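Local structure of putative superoxide reductase (Thermotoga maritima, 3QZB) at residues 58-63 with 97-102; 49-54 with 66-71; 17-22 with 132-137; 42-47 with 110-115. The protein probably reduces superoxide to hydrogen peroxide at a mononuclear iron centre, with electrons delivered by rubredoxin. All coordinates share one frame; numbering follows the deposited sequence.

Contact 1: residues 58-63 with 97-102. With FE (Fe (III) ion), chain B.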
loop_
_atom_site.group_PDB
_atom_site.type_symbol
_atom_site.label_atom_id
_atom_site.label_comp_id
_atom_site.label_asym_id
_atom_site.label_seq_id
_atom_site.Cartn_x
_atom_site.Cartn_y
_atom_site.Cartn_z
ATOM N N PRO A 58 8.130 1.810 20.444
ATOM C CA PRO A 58 9.150 0.894 19.929
ATOM C C PRO A 58 9.197 0.752 18.430
ATOM O O PRO A 58 8.167 0.977 17.729
ATOM C CB PRO A 58 8.758 -0.444 20.588
ATOM C CG PRO A 58 8.049 -0.061 21.836
ATOM C CD PRO A 58 7.267 1.178 21.454
ATOM N N ASN A 59 10.340 0.331 17.916
ATOM C CA ASN A 59 10.423 -0.054 16.513
ATOM C C ASN A 59 11.334 -1.258 16.456
ATOM O O ASN A 59 12.507 -1.193 16.123
ATOM C CB ASN A 59 10.991 1.062 15.695
ATOM C CG ASN A 59 10.840 0.824 14.212
ATOM O OD1 ASN A 59 10.359 -0.240 13.771
ATOM N ND2 ASN A 59 11.243 1.829 13.414
ATOM N N THR A 60 10.775 -2.406 16.830
ATOM C CA THR A 60 11.474 -3.682 16.802
ATOM C C THR A 60 10.829 -4.582 15.772
ATOM O O THR A 60 9.715 -4.316 15.288
ATOM C CB THR A 60 11.467 -4.366 18.191
ATOM O OG1 THR A 60 10.110 -4.758 18.452
ATOM C CG2 THR A 60 12.007 -3.427 19.294
ATOM N N THR A 61 11.469 -5.724 15.482
ATOM C CA THR A 61 10.889 -6.619 14.575
ATOM C C THR A 61 9.515 -7.129 15.073
ATOM O O THR A 61 8.585 -7.311 14.310
ATOM C CB THR A 61 11.879 -7.787 14.327
ATOM O OG1 THR A 61 13.144 -7.289 13.801
ATOM C CG2 THR A 61 11.314 -8.865 13.393
ATOM N N GLU A 62 9.386 -7.333 16.387
ATOM C CA GLU A 62 8.177 -7.832 16.989
ATOM C C GLU A 62 7.074 -6.803 17.189
ATOM O O GLU A 62 5.904 -7.181 17.227
ATOM C CB GLU A 62 8.508 -8.513 18.350
ATOM C CG GLU A 62 9.538 -9.638 18.258
ATOM C CD GLU A 62 11.030 -9.198 18.074
ATOM O OE1 GLU A 62 11.418 -8.013 18.288
ATOM O OE2 GLU A 62 11.854 -10.117 17.766
ATOM N N HIS A 63 7.455 -5.526 17.332
ATOM C CA HIS A 63 6.497 -4.488 17.730
ATOM C C HIS A 63 6.888 -3.188 17.049
ATOM O O HIS A 63 7.913 -2.594 17.367
ATOM C CB HIS A 63 6.493 -4.303 19.238
ATOM C CG HIS A 63 5.524 -3.280 19.736
ATOM N ND1 HIS A 63 5.706 -2.650 20.939
ATOM C CD2 HIS A 63 4.410 -2.728 19.172
ATOM C CE1 HIS A 63 4.721 -1.770 21.104
ATOM N NE2 HIS A 63 3.908 -1.795 20.039
ATOM N N GLY A 97 19.156 -12.430 12.048
ATOM C CA GLY A 97 18.238 -12.470 13.175
ATOM C C GLY A 97 17.401 -11.240 13.298
ATOM O O GLY A 97 17.655 -10.162 12.706
ATOM N N PRO A 98 16.307 -11.318 14.075
ATOM C CA PRO A 98 15.483 -10.122 14.319
ATOM C C PRO A 98 16.298 -9.111 15.118
ATOM O O PRO A 98 17.167 -9.460 15.901
ATOM C CB PRO A 98 14.304 -10.655 15.161
ATOM C CG PRO A 98 14.884 -11.843 15.839
ATOM C CD PRO A 98 15.838 -12.471 14.847
ATOM N N ASN A 99 16.038 -7.844 14.855
ATOM C CA ASN A 99 16.633 -6.771 15.634
ATOM C C ASN A 99 18.138 -6.632 15.485
ATOM O O ASN A 99 18.740 -5.946 16.288
ATOM C CB ASN A 99 16.215 -6.830 17.132
ATOM C CG ASN A 99 14.730 -6.771 17.253
ATOM O OD1 ASN A 99 14.115 -5.776 16.808
ATOM N ND2 ASN A 99 14.132 -7.777 17.843
ATOM N N ILE A 100 18.727 -7.243 14.465
ATOM C CA ILE A 100 20.137 -6.931 14.156
ATOM C C ILE A 100 20.288 -6.541 12.663
ATOM O O ILE A 100 21.407 -6.476 12.158
ATOM C CB ILE A 100 21.176 -8.010 14.607
ATOM C CG1 ILE A 100 20.886 -9.282 13.823
ATOM C CG2 ILE A 100 21.196 -8.220 16.217
ATOM C CD1 ILE A 100 22.043 -10.348 14.103
ATOM N N GLY A 101 19.206 -6.201 11.970
ATOM C CA GLY A 101 19.328 -5.725 10.598
ATOM C C GLY A 101 19.839 -4.276 10.521
ATOM O O GLY A 101 19.964 -3.540 11.523
ATOM N N ALA A 102 20.110 -3.857 9.304
ATOM C CA ALA A 102 20.769 -2.577 9.042
ATOM C C ALA A 102 19.852 -1.362 9.094
ATOM O O ALA A 102 20.393 -0.265 9.085
ATOM C CB ALA A 102 21.436 -2.630 7.695
HETATM FE FE FE B . 2.204 -0.519 19.702
HETATM O O HOH W 1 14.539 -10.372 19.247
#
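Asn99 carries this contact, with its side-chain amide set between Thr61 and Glu62. Its OD1 accepts from the backbone N of Thr61 at 3.0 Å, the donor lying 28° out of the carbonyl plane. Its ND2 gives a nearly straight bond to Glu62 OE1, 2.8 Å long. That bond lies in the amide plane of Asn99 and meets the syn lone pair of the carboxylate. The two flat groups are turned 39° against each other. A water takes a hydrogen from Asn99 ND2 and gives one to Glu62 OE2. Thr61 OG1 lies beside its own backbone N (chi1 -59°). There it accepts a bent bond from the backbone N of Asn99 at 3.1 Å, and it is hydrogen-bonded to His91 O. The Thr61 methyl CG2 packs on Pro98 CB at 3.9 Å. Pro98 and Asn99 are the two central residues of a type II turn. His63 binds the iron through NE2, with His29, His57, Cys127 and His130 as the other ligands. Both the C=O and the NH2 of the Asn99 amide are engaged, so its flip state is fixed. The polar grip ties the loop that carries the iron ligands His57 and His63 to the 97-100 turn.

Contact 2: residues 49-54 with 66-71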
loop_
_atom_site.group_PDB
_atom_site.type_symbol
_atom_site.label_atom_id
_atom_site.label_comp_id
_atom_site.label_asym_id
_atom_site.label_seq_id
_atom_site.Cartn_x
_atom_site.Cartn_y
_atom_site.Cartn_z
ATOM N N VAL A 49 2.821 13.979 10.051
ATOM C CA VAL A 49 2.118 13.111 11.014
ATOM C C VAL A 49 3.177 12.200 11.659
ATOM O O VAL A 49 4.011 11.632 10.972
ATOM C CB VAL A 49 1.022 12.269 10.377
ATOM C CG1 VAL A 49 0.247 11.538 11.452
ATOM C CG2 VAL A 49 0.088 13.114 9.507
ATOM N N THR A 50 3.135 12.140 12.993
ATOM C CA THR A 50 4.126 11.398 13.781
ATOM C C THR A 50 3.440 10.566 14.841
ATOM O O THR A 50 2.603 11.052 15.576
ATOM C CB THR A 50 5.075 12.389 14.481
ATOM O OG1 THR A 50 5.605 13.323 13.520
ATOM C CG2 THR A 50 6.218 11.677 15.191
ATOM N N VAL A 51 3.796 9.290 14.917
ATOM C CA VAL A 51 3.393 8.448 16.082
ATOM C C VAL A 51 4.641 8.387 16.988
ATOM O O VAL A 51 5.745 8.238 16.541
ATOM C CB VAL A 51 2.953 7.048 15.622
ATOM C CG1 VAL A 51 2.649 6.140 16.819
ATOM C CG2 VAL A 51 1.715 7.151 14.708
ATOM N N GLY A 52 4.376 8.499 18.278
ATOM C CA GLY A 52 5.422 8.392 19.281
ATOM C C GLY A 52 6.043 9.733 19.405
ATOM O O GLY A 52 7.211 9.804 19.686
ATOM N N LYS A 53 5.239 10.778 19.165
ATOM C CA LYS A 53 5.661 12.157 19.100
ATOM C C LYS A 53 6.311 12.674 20.397
ATOM O O LYS A 53 7.421 13.196 20.393
ATOM C CB LYS A 53 4.468 13.040 18.710
ATOM C CG LYS A 53 4.720 14.505 18.698
ATOM C CD LYS A 53 5.693 14.910 17.615
ATOM C CE LYS A 53 5.753 16.453 17.527
ATOM N NZ LYS A 53 6.918 16.943 16.753
ATOM N N GLU A 54 5.588 12.510 21.485
ATOM C CA GLU A 54 6.028 12.886 22.813
ATOM C C GLU A 54 6.467 11.687 23.609
ATOM O O GLU A 54 7.471 11.762 24.300
ATOM C CB GLU A 54 4.880 13.563 23.495
ATOM C CG GLU A 54 4.745 15.010 23.100
ATOM C CD GLU A 54 5.380 15.949 24.090
ATOM O OE1 GLU A 54 6.585 15.794 24.374
ATOM O OE2 GLU A 54 4.675 16.831 24.607
ATOM N N ARG A 66 3.206 0.240 11.676
ATOM C CA ARG A 66 3.220 -0.179 10.282
ATOM C C ARG A 66 2.975 0.967 9.285
ATOM O O ARG A 66 3.583 0.974 8.223
ATOM C CB ARG A 66 2.115 -1.219 10.081
ATOM C CG ARG A 66 2.345 -2.568 10.764
ATOM C CD ARG A 66 3.264 -3.434 9.968
ATOM N NE ARG A 66 3.411 -4.791 10.484
ATOM C CZ ARG A 66 2.513 -5.736 10.358
ATOM N NH1 ARG A 66 1.379 -5.529 9.726
ATOM N NH2 ARG A 66 2.746 -6.956 10.862
ATOM N N TRP A 67 2.050 1.855 9.607
ATOM C CA TRP A 67 1.632 2.907 8.664
ATOM C C TRP A 67 0.893 4.003 9.339
ATOM O O TRP A 67 0.337 3.863 10.416
ATOM C CB TRP A 67 0.878 2.300 7.456
ATOM C CG TRP A 67 -0.322 1.428 7.729
ATOM C CD1 TRP A 67 -0.354 0.072 7.586
ATOM C CD2 TRP A 67 -1.658 1.787 8.203
ATOM N NE1 TRP A 67 -1.594 -0.422 7.821
ATOM C CE2 TRP A 67 -2.427 0.597 8.210
ATOM C CE3 TRP A 67 -2.284 2.966 8.588
ATOM C CZ2 TRP A 67 -3.772 0.572 8.568
ATOM C CZ3 TRP A 67 -3.604 2.941 8.946
ATOM C CH2 TRP A 67 -4.340 1.757 8.922
ATOM N N ILE A 68 0.834 5.125 8.592
ATOM C CA ILE A 68 -0.070 6.243 8.804
ATOM C C ILE A 68 -0.796 6.444 7.470
ATOM O O ILE A 68 -0.144 6.371 6.412
ATOM C CB ILE A 68 0.716 7.502 9.158
ATOM C CG1 ILE A 68 1.262 7.425 10.587
ATOM C CG2 ILE A 68 -0.145 8.780 8.950
ATOM C CD1 ILE A 68 2.410 8.386 10.845
ATOM N N LYS A 69 -2.103 6.683 7.510
ATOM C CA LYS A 69 -2.795 7.210 6.343
ATOM C C LYS A 69 -3.476 8.462 6.727
ATOM O O LYS A 69 -3.788 8.712 7.895
ATOM C CB LYS A 69 -3.658 6.163 5.622
ATOM C CG LYS A 69 -4.824 5.646 6.390
ATOM C CD LYS A 69 -5.720 4.725 5.555
ATOM C CE LYS A 69 -5.047 3.565 4.845
ATOM N NZ LYS A 69 -4.203 2.680 5.729
ATOM N N VAL A 70 -3.717 9.324 5.728
ATOM C CA VAL A 70 -4.332 10.619 5.932
ATOM C C VAL A 70 -5.548 10.702 5.012
ATOM O O VAL A 70 -5.490 10.311 3.861
ATOM C CB VAL A 70 -3.363 11.733 5.640
ATOM C CG1 VAL A 70 -4.034 13.145 5.697
ATOM C CG2 VAL A 70 -2.143 11.679 6.602
ATOM N N PHE A 71 -6.647 11.184 5.569
ATOM C CA PHE A 71 -7.858 11.491 4.836
ATOM C C PHE A 71 -8.120 13.008 4.917
ATOM O O PHE A 71 -7.785 13.656 5.908
ATOM C CB PHE A 71 -9.069 10.746 5.403
ATOM C CG PHE A 71 -8.992 9.241 5.166
ATOM C CD1 PHE A 71 -9.510 8.681 4.005
ATOM C CD2 PHE A 71 -8.444 8.403 6.133
ATOM C CE1 PHE A 71 -9.429 7.346 3.775
ATOM C CE2 PHE A 71 -8.378 7.011 5.925
ATOM C CZ PHE A 71 -8.892 6.496 4.756
#
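Val49 and Ile68 make the main apolar contact here. Val49 CG1 meets Ile68 CG2 at 3.7 Å, and the two side chains approach at a slant. The other branch of Val49 is used as well. Its CG2 touches Val70 CG2 at 3.9 Å, the two valines sliding past each other in opposite directions. Val51 adds a looser touch, its CG2 lying 4.1 Å from Ile68 CD1. Ile68 thus reaches both valines of the facing strand. Its CG1 stands beside the backbone N (chi1 -73°) and chi2 is extended at 161°, which carries CD1 between Val49 and Val51.

The one close backbone approach is that of Ile68 CD1 to the carbonyl O of Val49, 3.6 Å. No hydrogen bond joins the two segments, and their backbones find partners in their own sheets: Val49 bonds with Val109, and Arg66 with Phe88 and Tyr126. Val49 rests on Ala123 and Val51 on Ser125 of strand 119-127, and Pro31 packs on both valines.

The short strand axes come no closer than 8.5 Å, their N-to-C directions 146° apart. Such spacing is that of face-to-face packing, not of neighbours in one sheet. The valines and Ile68 form part of the hydrophobic core between the two sheets of the immunoglobulin-like beta-sandwich.

Contact 3: residues 17-22 with 132-137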
loop_
_atom_site.group_PDB
_atom_site.type_symbol
_atom_site.label_atom_id
_atom_site.label_comp_id
_atom_site.label_asym_id
_atom_site.label_seq_id
_atom_site.Cartn_x
_atom_site.Cartn_y
_atom_site.Cartn_z
ATOM N N ASP A 17 -15.438 0.703 16.304
ATOM C CA ASP A 17 -15.388 0.163 17.641
ATOM C C ASP A 17 -13.921 -0.188 18.053
ATOM O O ASP A 17 -13.624 -0.395 19.241
ATOM C CB ASP A 17 -16.273 -1.116 17.734
ATOM C CG ASP A 17 -17.737 -0.874 17.463
ATOM O OD1 ASP A 17 -18.182 0.282 17.644
ATOM O OD2 ASP A 17 -18.383 -1.893 17.045
ATOM N N PHE A 18 -13.031 -0.235 17.064
ATOM C CA PHE A 18 -11.647 -0.588 17.226
ATOM C C PHE A 18 -10.699 0.461 16.712
ATOM O O PHE A 18 -9.553 0.169 16.356
ATOM C CB PHE A 18 -11.416 -1.992 16.615
ATOM C CG PHE A 18 -12.162 -3.022 17.362
ATOM C CD1 PHE A 18 -11.608 -3.604 18.480
ATOM C CD2 PHE A 18 -13.462 -3.350 17.033
ATOM C CE1 PHE A 18 -12.315 -4.490 19.252
ATOM C CE2 PHE A 18 -14.188 -4.257 17.807
ATOM C CZ PHE A 18 -13.607 -4.812 18.921
ATOM N N ILE A 19 -11.131 1.720 16.601
ATOM C CA ILE A 19 -10.241 2.854 16.280
ATOM C C ILE A 19 -10.243 3.727 17.501
ATOM O O ILE A 19 -11.289 4.226 17.889
ATOM C CB ILE A 19 -10.706 3.661 15.027
ATOM C CG1 ILE A 19 -10.809 2.752 13.803
ATOM C CG2 ILE A 19 -9.770 4.854 14.787
ATOM C CD1 ILE A 19 -11.450 3.431 12.581
ATOM N N LYS A 20 -9.093 3.888 18.125
ATOM C CA LYS A 20 -8.990 4.566 19.390
ATOM C C LYS A 20 -8.492 6.003 19.205
ATOM O O LYS A 20 -7.626 6.299 18.416
ATOM C CB LYS A 20 -8.063 3.795 20.319
ATOM C CG LYS A 20 -8.608 2.436 20.680
ATOM C CD LYS A 20 -7.769 1.567 21.623
ATOM C CE LYS A 20 -8.400 0.166 21.785
ATOM N NZ LYS A 20 -9.762 0.204 22.419
ATOM N N THR A 21 -8.952 6.855 20.101
ATOM C CA THR A 21 -8.443 8.188 20.262
ATOM C C THR A 21 -7.769 8.298 21.639
ATOM O O THR A 21 -8.056 7.551 22.578
ATOM C CB THR A 21 -9.598 9.218 20.199
ATOM O OG1 THR A 21 -10.618 8.856 21.145
ATOM C CG2 THR A 21 -10.203 9.302 18.788
ATOM N N GLU A 22 -6.958 9.294 21.805
ATOM C CA GLU A 22 -6.418 9.520 23.097
ATOM C C GLU A 22 -5.637 10.784 22.984
ATOM O O GLU A 22 -5.509 11.382 21.929
ATOM C CB GLU A 22 -5.550 8.332 23.554
ATOM C CG GLU A 22 -5.800 7.804 25.000
ATOM C CD GLU A 22 -6.464 8.802 25.930
ATOM O OE1 GLU A 22 -5.780 9.663 26.500
ATOM O OE2 GLU A 22 -7.701 8.718 26.088
ATOM N N LEU A 132 -5.579 0.179 15.704
ATOM C CA LEU A 132 -5.819 1.435 15.023
ATOM C C LEU A 132 -6.031 2.600 15.990
ATOM O O LEU A 132 -6.705 2.480 17.033
ATOM C CB LEU A 132 -7.097 1.324 14.158
ATOM C CG LEU A 132 -6.954 0.372 12.943
ATOM C CD1 LEU A 132 -8.390 0.159 12.328
ATOM C CD2 LEU A 132 -6.022 0.887 11.903
ATOM N N TRP A 133 -5.556 3.776 15.546
ATOM C CA TRP A 133 -5.578 5.015 16.296
ATOM C C TRP A 133 -5.837 6.153 15.335
ATOM O O TRP A 133 -5.389 6.121 14.190
ATOM C CB TRP A 133 -4.187 5.224 16.965
ATOM C CG TRP A 133 -3.867 4.112 17.900
ATOM C CD1 TRP A 133 -3.404 2.866 17.559
ATOM C CD2 TRP A 133 -4.118 4.062 19.305
ATOM N NE1 TRP A 133 -3.317 2.079 18.680
ATOM C CE2 TRP A 133 -3.793 2.776 19.746
ATOM C CE3 TRP A 133 -4.621 4.988 20.222
ATOM C CZ2 TRP A 133 -3.873 2.409 21.107
ATOM C CZ3 TRP A 133 -4.714 4.631 21.546
ATOM C CH2 TRP A 133 -4.381 3.349 21.982
ATOM N N GLU A 134 -6.508 7.200 15.819
ATOM C CA GLU A 134 -6.825 8.361 14.970
ATOM C C GLU A 134 -6.700 9.680 15.679
ATOM O O GLU A 134 -6.726 9.754 16.930
ATOM C CB GLU A 134 -8.225 8.242 14.348
ATOM C CG GLU A 134 -9.350 8.377 15.295
ATOM C CD GLU A 134 -10.688 8.347 14.579
ATOM O OE1 GLU A 134 -10.866 8.974 13.528
ATOM O OE2 GLU A 134 -11.617 7.785 15.141
ATOM N N SER A 135 -6.613 10.721 14.886
ATOM C CA SER A 135 -6.756 12.099 15.343
ATOM C C SER A 135 -7.236 12.939 14.153
ATOM O O SER A 135 -7.171 12.514 13.018
ATOM C CB SER A 135 -5.457 12.641 15.897
ATOM O OG SER A 135 -4.529 12.897 14.911
ATOM N N SER A 136 -7.665 14.175 14.424
ATOM C CA SER A 136 -8.127 15.049 13.373
ATOM C C SER A 136 -7.939 16.506 13.709
ATOM O O SER A 136 -7.767 16.848 14.871
ATOM C CB SER A 136 -9.592 14.784 13.044
ATOM O OG SER A 136 -10.460 15.180 14.076
ATOM N N GLN A 137 -7.906 17.329 12.664
ATOM C CA GLN A 137 -7.636 18.772 12.795
ATOM C C GLN A 137 -8.334 19.482 11.635
ATOM O O GLN A 137 -8.159 19.105 10.490
ATOM C CB GLN A 137 -6.077 19.032 12.696
ATOM C CG GLN A 137 -5.591 20.331 12.938
ATOM C CD GLN A 137 -4.192 20.238 13.192
ATOM O OE1 GLN A 137 -3.754 19.476 14.095
ATOM N NE2 GLN A 137 -3.460 20.964 12.448
HETATM O O HOH W 2 -7.684 -1.619 17.230
HETATM O O HOH W 3 -11.941 6.923 17.553
HETATM O O HOH W 4 -5.584 8.332 19.061
HETATM O O HOH W 5 -6.549 11.553 19.181
#
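Lys20 lies over the indole of Trp133. Its CB stands 3.8 Å from the centroid of the six-membered ring and 21° off the ring normal, a CH-pi contact. The aliphatic chain runs on, and Lys20 CD reaches Trp133 CH2 at 3.8 Å. Lys20 CG sits beside its backbone N (chi1 -65°), which directs the chain across the ring. Ile19 CG1 packs on Leu132 CD1 at 3.8 Å, and Ile19 CG2 lies 3.5 Å from Glu134 OE2. Two backbone bonds join the segments: Lys20 N donates to Leu132 O at 3.0 Å, and Glu134 N to Lys20 O at 3.0 Å. This short, weakly bonded parallel pairing, centred on Lys20 and Trp133, sets 19-20 beside strand 131-141 in the beta-sandwich. The indole also stacks on the iron ligand His29, and its NE1 bonds to His130 O. An alanine in place of Trp133 would probably leave Lys20 CB and the His29 ring without the surface they pack on. Glu134 OE1 accepts from Leu15 N of the fourth subunit. The margins are looser. Glu22 CB only approaches the indole edge. One water links Phe18 O with Leu132 N. Others lie between Ile19 O and Glu134 OE2, Lys20 O and Glu134 O, and Glu22 O and Glu134 O.

Contact 4: residues 42-47 with 110-115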
loop_
_atom_site.group_PDB
_atom_site.type_symbol
_atom_site.label_atom_id
_atom_site.label_comp_id
_atom_site.label_asym_id
_atom_site.label_seq_id
_atom_site.Cartn_x
_atom_site.Cartn_y
_atom_site.Cartn_z
ATOM N N ASP A 42 -5.173 26.328 -3.273
ATOM C CA ASP A 42 -4.267 25.623 -4.197
ATOM C C ASP A 42 -2.778 25.707 -3.825
ATOM O O ASP A 42 -1.931 25.143 -4.519
ATOM C CB ASP A 42 -4.479 26.002 -5.680
ATOM C CG ASP A 42 -5.932 25.891 -6.141
ATOM O OD1 ASP A 42 -6.622 24.945 -5.770
ATOM O OD2 ASP A 42 -6.358 26.790 -6.917
ATOM N N GLU A 43 -2.435 26.331 -2.707
ATOM C CA GLU A 43 -1.035 26.382 -2.342
ATOM C C GLU A 43 -0.577 25.037 -1.740
ATOM O O GLU A 43 -1.369 24.306 -1.152
ATOM C CB GLU A 43 -0.681 27.570 -1.507
ATOM C CG GLU A 43 -1.032 27.471 -0.120
ATOM C CD GLU A 43 -0.294 28.522 0.835
ATOM O OE1 GLU A 43 0.855 28.983 0.592
ATOM O OE2 GLU A 43 -0.966 28.918 1.756
ATOM N N LYS A 44 0.698 24.766 -1.873
ATOM C CA LYS A 44 1.232 23.541 -1.310
ATOM C C LYS A 44 1.279 23.661 0.212
ATOM O O LYS A 44 1.732 24.676 0.743
ATOM C CB LYS A 44 2.649 23.307 -1.815
ATOM C CG LYS A 44 2.697 22.914 -3.233
ATOM C CD LYS A 44 4.103 22.701 -3.813
ATOM C CE LYS A 44 4.003 22.279 -5.219
ATOM N NZ LYS A 44 5.335 21.958 -5.903
ATOM N N VAL A 45 0.779 22.636 0.876
ATOM C CA VAL A 45 0.609 22.575 2.326
ATOM C C VAL A 45 1.410 21.357 2.814
ATOM O O VAL A 45 1.173 20.253 2.372
ATOM C CB VAL A 45 -0.884 22.414 2.738
ATOM C CG1 VAL A 45 -1.019 22.363 4.271
ATOM C CG2 VAL A 45 -1.781 23.469 2.128
ATOM N N GLN A 46 2.299 21.578 3.779
ATOM C CA GLN A 46 3.008 20.503 4.452
ATOM C C GLN A 46 2.162 19.959 5.590
ATOM O O GLN A 46 1.750 20.706 6.466
ATOM C CB GLN A 46 4.296 21.028 5.037
ATOM C CG GLN A 46 5.181 21.843 4.174
ATOM C CD GLN A 46 5.786 21.062 3.086
ATOM O OE1 GLN A 46 5.668 21.440 1.879
ATOM N NE2 GLN A 46 6.474 19.999 3.415
ATOM N N ILE A 47 1.921 18.653 5.583
ATOM C CA ILE A 47 1.303 17.946 6.681
ATOM C C ILE A 47 2.280 16.899 7.203
ATOM O O ILE A 47 2.729 16.023 6.483
ATOM C CB ILE A 47 -0.004 17.252 6.250
ATOM C CG1 ILE A 47 -1.007 18.244 5.664
ATOM C CG2 ILE A 47 -0.616 16.481 7.419
ATOM C CD1 ILE A 47 -2.249 17.542 5.029
ATOM N N THR A 110 6.079 13.296 6.193
ATOM C CA THR A 110 5.628 14.606 5.690
ATOM C C THR A 110 5.100 14.391 4.276
ATOM O O THR A 110 5.783 13.881 3.410
ATOM C CB THR A 110 6.756 15.613 5.632
ATOM O OG1 THR A 110 7.375 15.680 6.928
ATOM C CG2 THR A 110 6.230 17.001 5.226
ATOM N N THR A 111 3.849 14.780 4.080
ATOM C CA THR A 111 3.145 14.753 2.793
ATOM C C THR A 111 2.702 16.177 2.462
ATOM O O THR A 111 2.614 17.043 3.339
ATOM C CB THR A 111 1.976 13.755 2.874
ATOM O OG1 THR A 111 1.384 13.522 1.598
ATOM C CG2 THR A 111 0.890 14.153 3.795
ATOM N N VAL A 112 2.558 16.422 1.161
ATOM C CA VAL A 112 2.276 17.755 0.664
ATOM C C VAL A 112 0.972 17.671 -0.150
ATOM O O VAL A 112 0.836 16.818 -1.019
ATOM C CB VAL A 112 3.405 18.271 -0.215
ATOM C CG1 VAL A 112 3.049 19.642 -0.801
ATOM C CG2 VAL A 112 4.701 18.333 0.558
ATOM N N VAL A 113 0.049 18.547 0.183
ATOM C CA VAL A 113 -1.260 18.595 -0.511
ATOM C C VAL A 113 -1.500 20.016 -1.041
ATOM O O VAL A 113 -0.861 20.972 -0.631
ATOM C CB VAL A 113 -2.430 18.215 0.401
ATOM C CG1 VAL A 113 -2.308 16.741 0.832
ATOM C CG2 VAL A 113 -2.577 19.122 1.612
ATOM N N LYS A 114 -2.391 20.082 -2.023
ATOM C CA LYS A 114 -2.971 21.350 -2.479
ATOM C C LYS A 114 -4.462 21.228 -2.245
ATOM O O LYS A 114 -5.089 20.287 -2.740
ATOM C CB LYS A 114 -2.659 21.582 -3.932
ATOM C CG LYS A 114 -1.226 21.806 -4.267
ATOM C CD LYS A 114 -1.024 21.958 -5.738
ATOM C CE LYS A 114 0.375 22.295 -6.180
ATOM N NZ LYS A 114 0.373 22.596 -7.653
ATOM N N LEU A 115 -5.021 22.161 -1.474
ATOM C CA LEU A 115 -6.427 22.145 -1.122
ATOM C C LEU A 115 -7.156 23.319 -1.771
ATOM O O LEU A 115 -6.633 24.430 -1.828
ATOM C CB LEU A 115 -6.656 22.240 0.391
ATOM C CG LEU A 115 -5.958 21.189 1.228
ATOM C CD1 LEU A 115 -6.055 21.533 2.689
ATOM C CD2 LEU A 115 -6.454 19.801 0.897
HETATM O O HOH W 6 -0.212 25.716 -6.574
HETATM O O HOH W 7 -3.897 24.480 -0.258
#
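Asp42 N donates to Leu115 O at 2.8 Å. The carbonyl O of Asp42 lies alongside the chain of Lys114, 3.4 Å from CG. A water donates to this oxygen and takes a weak bond from Lys114 NZ. At Glu43 another water accepts from Leu115 N and lies within bonding distance of the carbonyl O, while the carboxylate turns back to Lys40 N. Lys44 and Lys114 lie side by side, extended and pointing the same way, with their CE atoms 3.8 Å apart. Their amino groups are not in contact, but the like charges would probably repel somewhat. With a serine in place of Lys114, the Lys44 chain is likely to lose its apolar neighbour and Asp42 O its cover.

Val45 exchanges two backbone bonds with Val113, and its CB meets Val113 CG2 at 3.9 Å. Gln46 bends at chi2 (-68°), which brings its amide alongside Val112. Its OE1 lies 3.5 Å from Val112 CG2, and its NE2 reaches Thr110 CG2 at 3.5 Å. Ile47 pairs in the same way with Thr111, and Ile47 CD1 packs on Val113 CG2 at 3.8 Å. Thr111 OG1 bonds to Tyr86 OH.

Ile139 touches Val45 and Leu115 on the buried face. Strand 103-115 also pairs antiparallel with a strand of the second subunit. From Val45 to Ile47 this is antiparallel pairing in one sheet of the immunoglobulin-like sandwich, three-stranded within the chain.

In the fold
Contacts 2 and 4 share strand 44-51, with centres about 16 Å apart: contact 4 pairs it within its sheet, and contact 2 packs it on the other. Contact 3 lies in that other sheet, its centre about 11 Å from that of contact 2, where Trp67 CH2 meets Leu132 CD2 at 3.5 Å. Three contacts approach the iron. Contact 1 supplies His63. The nearest side-chain atom of Trp133 in contact 3 lies about 6 Å from the iron, that of Val51 in contact 2 about 7 Å. Contact 4 is remote, with its centre about 33 Å from that of contact 1. Both 1 and 4 touch the second subunit; contacts 2 and 3 touch the fourth.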